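Local structure of putative alpha-L-fucosidase (Bacteroides thetaiotaomicron, 4H41) at residues 287-290 against 291-294. The protein is a putative alpha-L-fucosidase, probably a TIM-barrel glycoside hydrolase that acts on fucose-bearing host glycans. Numbering follows the deposited sequence.
Sequences PIKF and DKLR
Lys289 O takes two backbone bonds, from Lys292 N at 2.9 Å and, straighter, from Leu293 N at 3.3 Å, and Phe290 O then accepts from Arg294 N at 2.8 Å. Lys289 is the N-cap, and helix 290-302 begins here. Ile288, in the loop just ahead, covers the first turn with two branches. Its side chain reaches the helix through Ile288 CG2, which meets Leu293 CB at 3.8 Å, while CD1 rests on Lys292 CB.

The Phe290 ring stands beside the same turn. Its CG is anti to the backbone N (chi1 173°), which brings the ring alongside Arg294 CB. Arg294 CB sits over one face of the Phe290 ring in a CH-pi contact, 4.2 Å from the ring centroid and offset toward the rim. Arg294 CD also touches CE2 and CZ of the ring. Helix 290-302 lies between the seventh and eighth strands of the TIM barrel, 269-273 and 307-310, and Phe290 also touches Leu329 and Arg332 of helix 324-337. With alanine in place of Phe290, the Arg294 methylenes would probably lose their aromatic support and a gap would open toward helix 324-337.

A bend about the CG-CD bond of Arg294 (chi3 48°) turns the guanidinium back to Asp291. Arg294 NE gives a salt-bridge hydrogen bond to Asp291 OD1 at 3.0 Å. The oxygen lies in the guanidinium plane but is met from above the carboxylate plane. Arg294 NH2 adds a weak bond to the same oxygen. Asp291 OD1 also bonds Ser98 of the second subunit, Arg294 NH1 pairs with Glu298, and Lys292 runs out extended to a salt bridge with Asp280.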
loop_
_atom_site.group_PDB
_atom_site.type_symbol
_atom_site.label_atom_id
_atom_site.label_comp_id
_atom_site.label_asym_id
_atom_site.label_seq_id
_atom_site.Cartn_x
_atom_site.Cartn_y
_atom_site.Cartn_z
ATOM N N PRO B 287 -3.699 0.225 -8.831
ATOM C CA PRO B 287 -4.390 0.130 -10.119
ATOM C C PRO B 287 -5.719 -0.626 -10.075
ATOM O O PRO B 287 -5.911 -1.616 -9.331
ATOM C CB PRO B 287 -3.368 -0.580 -11.000
ATOM C CG PRO B 287 -2.030 -0.180 -10.386
ATOM C CD PRO B 287 -2.284 -0.202 -8.956
ATOM N N ILE B 288 -6.658 -0.150 -10.908
ATOM C CA ILE B 288 -7.985 -0.745 -11.013
ATOM C C ILE B 288 -7.953 -2.091 -11.724
ATOM O O ILE B 288 -7.109 -2.363 -12.575
ATOM C CB ILE B 288 -8.945 0.257 -11.738
ATOM C CG1 ILE B 288 -10.411 -0.028 -11.411
ATOM C CG2 ILE B 288 -8.715 0.281 -13.237
ATOM C CD1 ILE B 288 -11.359 1.083 -11.883
ATOM N N LYS B 289 -8.940 -2.925 -11.401
ATOM C CA LYS B 289 -9.237 -4.128 -12.151
ATOM C C LYS B 289 -9.677 -3.718 -13.588
ATOM O O LYS B 289 -10.590 -2.904 -13.757
ATOM C CB LYS B 289 -10.358 -4.935 -11.453
ATOM C CG LYS B 289 -10.842 -6.117 -12.271
ATOM C CD LYS B 289 -11.935 -6.922 -11.555
ATOM C CE LYS B 289 -11.465 -7.694 -10.379
ATOM N NZ LYS B 289 -12.547 -8.622 -9.913
ATOM N N PHE B 290 -9.001 -4.255 -14.600
ATOM C CA PHE B 290 -9.295 -3.931 -15.989
ATOM C C PHE B 290 -10.803 -3.965 -16.308
ATOM O O PHE B 290 -11.323 -3.029 -16.919
ATOM C CB PHE B 290 -8.572 -4.884 -16.944
ATOM C CG PHE B 290 -9.029 -4.653 -18.368
ATOM C CD1 PHE B 290 -8.848 -3.420 -18.982
ATOM C CD2 PHE B 290 -9.784 -5.604 -19.026
ATOM C CE1 PHE B 290 -9.342 -3.188 -20.272
ATOM C CE2 PHE B 290 -10.320 -5.348 -20.289
ATOM C CZ PHE B 290 -10.058 -4.159 -20.912
ATOM N N ASP B 291 -11.503 -5.016 -15.897
ATOM C CA ASP B 291 -12.949 -5.113 -16.234
ATOM C C ASP B 291 -13.750 -3.968 -15.680
ATOM O O ASP B 291 -14.694 -3.535 -16.321
ATOM C CB ASP B 291 -13.583 -6.443 -15.801
ATOM C CG ASP B 291 -13.470 -7.547 -16.845
ATOM O OD1 ASP B 291 -13.103 -7.239 -18.009
ATOM O OD2 ASP B 291 -13.869 -8.696 -16.536
ATOM N N LYS B 292 -13.324 -3.376 -14.553
ATOM C CA LYS B 292 -14.034 -2.196 -14.041
ATOM C C LYS B 292 -13.784 -0.999 -14.939
ATOM O O LYS B 292 -14.730 -0.254 -15.255
ATOM C CB LYS B 292 -13.616 -1.878 -12.610
ATOM C CG LYS B 292 -14.092 -2.925 -11.605
ATOM C CD LYS B 292 -13.499 -2.675 -10.223
ATOM C CE LYS B 292 -13.911 -3.766 -9.241
ATOM N NZ LYS B 292 -13.398 -3.444 -7.879
ATOM N N LEU B 293 -12.526 -0.795 -15.359
ATOM C CA LEU B 293 -12.182 0.306 -16.261
ATOM C C LEU B 293 -12.954 0.111 -17.587
ATOM O O LEU B 293 -13.517 1.061 -18.147
ATOM C CB LEU B 293 -10.685 0.354 -16.532
ATOM C CG LEU B 293 -10.232 1.492 -17.457
ATOM C CD1 LEU B 293 -10.617 2.848 -16.941
ATOM C CD2 LEU B 293 -8.721 1.485 -17.644
ATOM N N ARG B 294 -12.961 -1.126 -18.077
ATOM C CA ARG B 294 -13.626 -1.478 -19.353
ATOM C C ARG B 294 -15.101 -1.091 -19.256
ATOM O O ARG B 294 -15.641 -0.526 -20.167
ATOM C CB ARG B 294 -13.473 -2.986 -19.660
ATOM C CG ARG B 294 -14.134 -3.353 -20.913
ATOM C CD ARG B 294 -14.123 -4.816 -21.233
ATOM N NE ARG B 294 -14.527 -5.669 -20.138
ATOM C CZ ARG B 294 -15.770 -5.953 -19.764
ATOM N NH1 ARG B 294 -16.805 -5.455 -20.426
ATOM N NH2 ARG B 294 -15.988 -6.783 -18.763
#